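PDB 3LAG: cupin domain-containing protein from Rhodopseudomonas palustris, which is of unknown function but, as a small metal-binding cupin, carries a nickel ion in its barrel and binds calcium between subunits. Local coordinates for residues H33-G36 / M37-V41; I12-D15 / E16-V19. All coordinates share one frame; numbering follows the deposited sequence.

Contact 1: H33-G36 / M37-V41; sequences HTHG and MDYVV. With NI (nickel (II) ion), chain F; CA (calcium ion), chain D.
His35 and Tyr39, four residues apart round the turn that joins strand 28-34 to strand 39-43, form an offset stack: ring centroids lie 4.2 Å apart and the planes are inclined by 21°. Tyr39 CE2 sits over one face of the imidazole, 3.4 Å from His35 ND1, while His35 CE1 lies over a face of the phenol. Tyr39 brings its ring against the imidazole face because its CG stands between the backbone N and the carbonyl carbon (chi1 65°).

Water-mediated bonding closes the turn. One water accepts from His35 ND1 at 2.7 Å, in the imidazole plane, and donates to Met37 O (the residue is selenomethionine), which, with the nickel bond at NE2, helps to fix the ring's rotation.

Metal bonds complete the account. His33 NE2 and His35 NE2 each reach nickel at 2.1 Å, joined by His77 and a water. Facing another way, Asp38 OD2 binds calcium at 2.4 Å, a site completed by Asp15 and Glu16 of the second subunit, while Asp38 OD1 accepts from Ala73 N.

Were Tyr39 an alanine, one imidazole face would probably lose its stacking partner, leaving His35 less firmly steadied. With ND1 donating to water, NE2 serves as the metal ligand.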
loop_
_atom_site.group_PDB
_atom_site.type_symbol
_atom_site.label_atom_id
_atom_site.label_comp_id
_atom_site.label_asym_id
_atom_site.label_seq_id
_atom_site.Cartn_x
_atom_site.Cartn_y
_atom_site.Cartn_z
ATOM N N HIS B 33 3.007 -18.629 -10.260
ATOM C CA HIS B 33 2.349 -17.708 -11.160
ATOM C C HIS B 33 3.413 -16.814 -11.756
ATOM O O HIS B 33 4.529 -16.741 -11.245
ATOM C CB HIS B 33 1.288 -16.888 -10.415
ATOM C CG HIS B 33 1.824 -16.145 -9.234
ATOM N ND1 HIS B 33 1.958 -16.719 -7.988
ATOM C CD2 HIS B 33 2.283 -14.877 -9.114
ATOM C CE1 HIS B 33 2.459 -15.834 -7.148
ATOM N NE2 HIS B 33 2.664 -14.709 -7.806
ATOM N N THR B 34 3.067 -16.150 -12.845
ATOM C CA THR B 34 3.951 -15.166 -13.434
ATOM C C THR B 34 3.313 -13.793 -13.328
ATOM O O THR B 34 2.094 -13.653 -13.245
ATOM C CB THR B 34 4.263 -15.479 -14.904
ATOM O OG1 THR B 34 3.092 -15.260 -15.702
ATOM C CG2 THR B 34 4.720 -16.924 -15.047
ATOM N N HIS B 35 4.171 -12.784 -13.319
ATOM C CA HIS B 35 3.755 -11.401 -13.212
ATOM C C HIS B 35 3.864 -10.719 -14.552
ATOM O O HIS B 35 4.955 -10.622 -15.115
ATOM C CB HIS B 35 4.600 -10.716 -12.156
ATOM C CG HIS B 35 4.140 -11.024 -10.777
ATOM N ND1 HIS B 35 3.113 -10.329 -10.180
ATOM C CD2 HIS B 35 4.516 -11.977 -9.895
ATOM C CE1 HIS B 35 2.889 -10.821 -8.977
ATOM N NE2 HIS B 35 3.721 -11.828 -8.782
ATOM N N GLY B 36 2.735 -10.252 -15.069
ATOM C CA GLY B 36 2.732 -9.562 -16.341
ATOM C C GLY B 36 2.765 -8.054 -16.215
ATOM O O GLY B 36 2.812 -7.363 -17.232
HETATM N N MSE B 37 2.741 -7.559 -14.972
HETATM C CA MSE B 37 2.737 -6.127 -14.691
HETATM C C MSE B 37 3.780 -5.803 -13.635
HETATM O O MSE B 37 3.950 -6.556 -12.673
HETATM C CB MSE B 37 1.360 -5.673 -14.191
HETATM C CG MSE B 37 0.272 -5.682 -15.244
HETATM SE SE MSE B 37 -1.440 -5.273 -14.529
HETATM C CE MSE B 37 -1.931 -7.066 -13.962
ATOM N N ASP B 38 4.481 -4.686 -13.815
ATOM C CA ASP B 38 5.293 -4.135 -12.738
ATOM C C ASP B 38 4.390 -3.924 -11.533
ATOM O O ASP B 38 3.190 -3.644 -11.675
ATOM C CB ASP B 38 5.894 -2.788 -13.135
ATOM C CG ASP B 38 6.916 -2.897 -14.254
ATOM O OD1 ASP B 38 7.385 -4.003 -14.607
ATOM O OD2 ASP B 38 7.270 -1.838 -14.775
ATOM N N TYR B 39 4.965 -4.038 -10.346
ATOM C CA TYR B 39 4.157 -3.939 -9.148
ATOM C C TYR B 39 4.929 -3.452 -7.939
ATOM O O TYR B 39 6.160 -3.314 -7.968
ATOM C CB TYR B 39 3.422 -5.254 -8.853
ATOM C CG TYR B 39 4.282 -6.449 -8.525
ATOM C CD1 TYR B 39 4.468 -6.856 -7.207
ATOM C CD2 TYR B 39 4.883 -7.195 -9.529
ATOM C CE1 TYR B 39 5.226 -7.958 -6.901
ATOM C CE2 TYR B 39 5.649 -8.304 -9.229
ATOM C CZ TYR B 39 5.818 -8.676 -7.917
ATOM O OH TYR B 39 6.571 -9.789 -7.624
ATOM N N VAL B 40 4.168 -3.161 -6.893
ATOM C CA VAL B 40 4.682 -2.745 -5.605
ATOM C C VAL B 40 4.074 -3.661 -4.553
ATOM O O VAL B 40 2.882 -3.974 -4.602
ATOM C CB VAL B 40 4.270 -1.284 -5.299
ATOM C CG1 VAL B 40 4.629 -0.876 -3.859
ATOM C CG2 VAL B 40 4.882 -0.323 -6.313
ATOM N N VAL B 41 4.909 -4.103 -3.621
ATOM C CA VAL B 41 4.455 -4.867 -2.471
ATOM C C VAL B 41 4.456 -3.961 -1.251
ATOM O O VAL B 41 5.451 -3.281 -0.975
ATOM C CB VAL B 41 5.396 -6.064 -2.204
ATOM C CG1 VAL B 41 4.966 -6.844 -0.965
ATOM C CG2 VAL B 41 5.456 -6.965 -3.431
HETATM NI NI NI F . 3.587 -13.016 -7.030
HETATM CA CA CA D . 7.793 -0.228 -16.481
HETATM O O HOH W 1 2.169 -8.501 -11.994
HETATM O O HOH W 2 9.583 -1.662 -17.281
HETATM O O HOH W 3 9.459 -0.517 -14.465
HETATM O O HOH W 4 1.405 -12.203 -6.711
#

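Contact 2: I12-D15 / E16-V19; sequences IDND and EVRV
Arg18 lies across from Asp13 at a non-hydrogen-bonded antiparallel pair, and its side chain shows how a hairpin flank can be fastened along its length. CB begins 3.4 Å from Asp13 OD1. CG, anti to the backbone N (chi1 -179°), continues past the same oxygen and past Ile12 O. CD runs on beside OD1, and the bend at chi3 (-78°) turns the head back toward the carboxylate. NE then donates to Asp13 OD1 at 2.9 Å, almost perfectly straight and in the guanidinium plane, and at the tip NH2 donates to Asp13 OD2 at 3.0 Å. This side-on, two-nitrogen salt bridge is far from coplanar: the planes stand 75° apart, and both oxygens are met from above the carboxylate. Lys95 forms a second salt bridge to Asp13 OD1.

On the sheet face away from this pair, Ile12 CD1 packs against Val19 CG2 at 3.8 Å, and Val19 N donates to Ile12 O.

At the turn, Asn14 N donates to Val17 O at 2.9 Å. Asn14 OD1 folds back over the loop to accept from both Glu16 N (2.8 Å) and Val17 N (3.0 Å), an Asx turn with Val17 N as a second donor. Beyond it, in the conformers described, Asp15 OD2 and Glu16 OE2 come within 3.1 Å of each other.

Two such close carboxylates would probably repel, or share a proton, without a cation; in the second subunit the equivalent pair binds calcium together with Asp38 of this chain. The hairpin tip thus probably presents concentrated negative charge, whereas its flank balances Asp13 with two cationic side chains.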
loop_
_atom_site.group_PDB
_atom_site.type_symbol
_atom_site.label_atom_id
_atom_site.label_comp_id
_atom_site.label_asym_id
_atom_site.label_seq_id
_atom_site.Cartn_x
_atom_site.Cartn_y
_atom_site.Cartn_z
ATOM N N ILE B 12 -9.133 -2.649 -5.334
ATOM C CA ILE B 12 -9.254 -1.583 -6.322
ATOM C C ILE B 12 -8.909 -2.194 -7.656
ATOM O O ILE B 12 -7.947 -2.965 -7.776
ATOM C CB ILE B 12 -8.238 -0.442 -6.062
ATOM C CG1 ILE B 12 -8.503 0.240 -4.721
ATOM C CG2 ILE B 12 -8.257 0.566 -7.211
ATOM C CD1 ILE B 12 -7.380 1.144 -4.282
ATOM N N ASP B 13 -9.664 -1.849 -8.687
ATOM C CA ASP B 13 -9.290 -2.297 -10.013
ATOM C C ASP B 13 -9.834 -1.297 -11.027
ATOM O O ASP B 13 -11.058 -1.123 -11.146
ATOM C CB ASP B 13 -9.832 -3.700 -10.297
ATOM C CG ASP B 13 -9.248 -4.308 -11.554
ATOM O OD1 ASP B 13 -8.053 -4.061 -11.845
ATOM O OD2 ASP B 13 -9.991 -5.018 -12.273
ATOM N N ASN B 14 -8.933 -0.634 -11.747
ATOM C CA ASN B 14 -9.331 0.373 -12.722
ATOM C C ASN B 14 -8.337 0.425 -13.876
ATOM O O ASN B 14 -7.449 -0.415 -13.980
ATOM C CB ASN B 14 -9.556 1.741 -12.051
ATOM C CG ASN B 14 -8.292 2.324 -11.442
ATOM O OD1 ASN B 14 -7.230 2.217 -12.017
ATOM N ND2 ASN B 14 -8.412 2.958 -10.282
ATOM N N ASP B 15 -8.474 1.395 -14.766
ATOM C CA ASP B 15 -7.662 1.383 -15.974
ATOM C C ASP B 15 -6.184 1.669 -15.703
ATOM O O ASP B 15 -5.345 1.466 -16.583
ATOM C CB ASP B 15 -8.219 2.350 -17.027
ATOM C CG ASP B 15 -7.904 3.807 -16.717
ATOM O OD1 ASP B 15 -7.931 4.198 -15.526
ATOM O OD2 ASP B 15 -7.616 4.560 -17.666
ATOM N N GLU B 16 -5.864 2.120 -14.491
ATOM C CA GLU B 16 -4.481 2.440 -14.145
ATOM C C GLU B 16 -3.840 1.424 -13.204
ATOM O O GLU B 16 -2.618 1.228 -13.224
ATOM C CB GLU B 16 -4.383 3.825 -13.495
ATOM C CG GLU B 16 -5.062 4.943 -14.257
ATOM C CD GLU B 16 -4.441 5.205 -15.612
ATOM O OE1 GLU B 16 -3.309 4.736 -15.870
ATOM O OE2 GLU B 16 -5.094 5.886 -16.428
ATOM N N VAL B 17 -4.645 0.773 -12.376
ATOM C CA VAL B 17 -4.057 0.031 -11.293
ATOM C C VAL B 17 -4.974 -1.072 -10.776
ATOM O O VAL B 17 -6.194 -0.978 -10.864
ATOM C CB VAL B 17 -3.722 1.025 -10.137
ATOM C CG1 VAL B 17 -4.991 1.598 -9.512
ATOM C CG2 VAL B 17 -2.853 0.386 -9.078
ATOM N N ARG B 18 -4.363 -2.122 -10.242
ATOM C CA ARG B 18 -5.081 -3.125 -9.467
ATOM C C ARG B 18 -4.400 -3.322 -8.124
ATOM O O ARG B 18 -3.185 -3.532 -8.070
ATOM C CB ARG B 18 -5.107 -4.460 -10.192
ATOM C CG ARG B 18 -5.863 -5.533 -9.419
ATOM C CD ARG B 18 -5.961 -6.800 -10.213
ATOM N NE ARG B 18 -6.999 -6.680 -11.228
ATOM C CZ ARG B 18 -7.510 -7.702 -11.904
ATOM N NH1 ARG B 18 -7.072 -8.934 -11.683
ATOM N NH2 ARG B 18 -8.460 -7.491 -12.804
ATOM N N VAL B 19 -5.187 -3.281 -7.055
ATOM C CA VAL B 19 -4.695 -3.480 -5.696
ATOM C C VAL B 19 -5.335 -4.733 -5.120
ATOM O O VAL B 19 -6.556 -4.804 -5.012
ATOM C CB VAL B 19 -5.004 -2.271 -4.800
ATOM C CG1 VAL B 19 -4.445 -2.518 -3.422
ATOM C CG2 VAL B 19 -4.406 -1.001 -5.389
HETATM O O HOH W 5 -7.366 6.823 -16.602
#

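Overall arrangement
From the N terminus, strand 4-13 leads into contact 2, where the turn at 14-17 makes a beta hairpin with strand 17-24. The chain then crosses to strand 28-34, which lies beside strand 4-13 in the same sheet, and contact 1 closes the next turn considered here, leading from 28-34 into 39-43. The two turns therefore follow in series, neither enclosing nor crossing the other, with centres about 13 Å apart and no direct touch. Strand 87-94 lies between strands 17-24 and 39-43, and its side chains touch both contacts. Between subunits they do meet: Asp38 of contact 1 shares a calcium with the copy of the contact 2 tip in the second subunit, while contact 1 alone bears nickel.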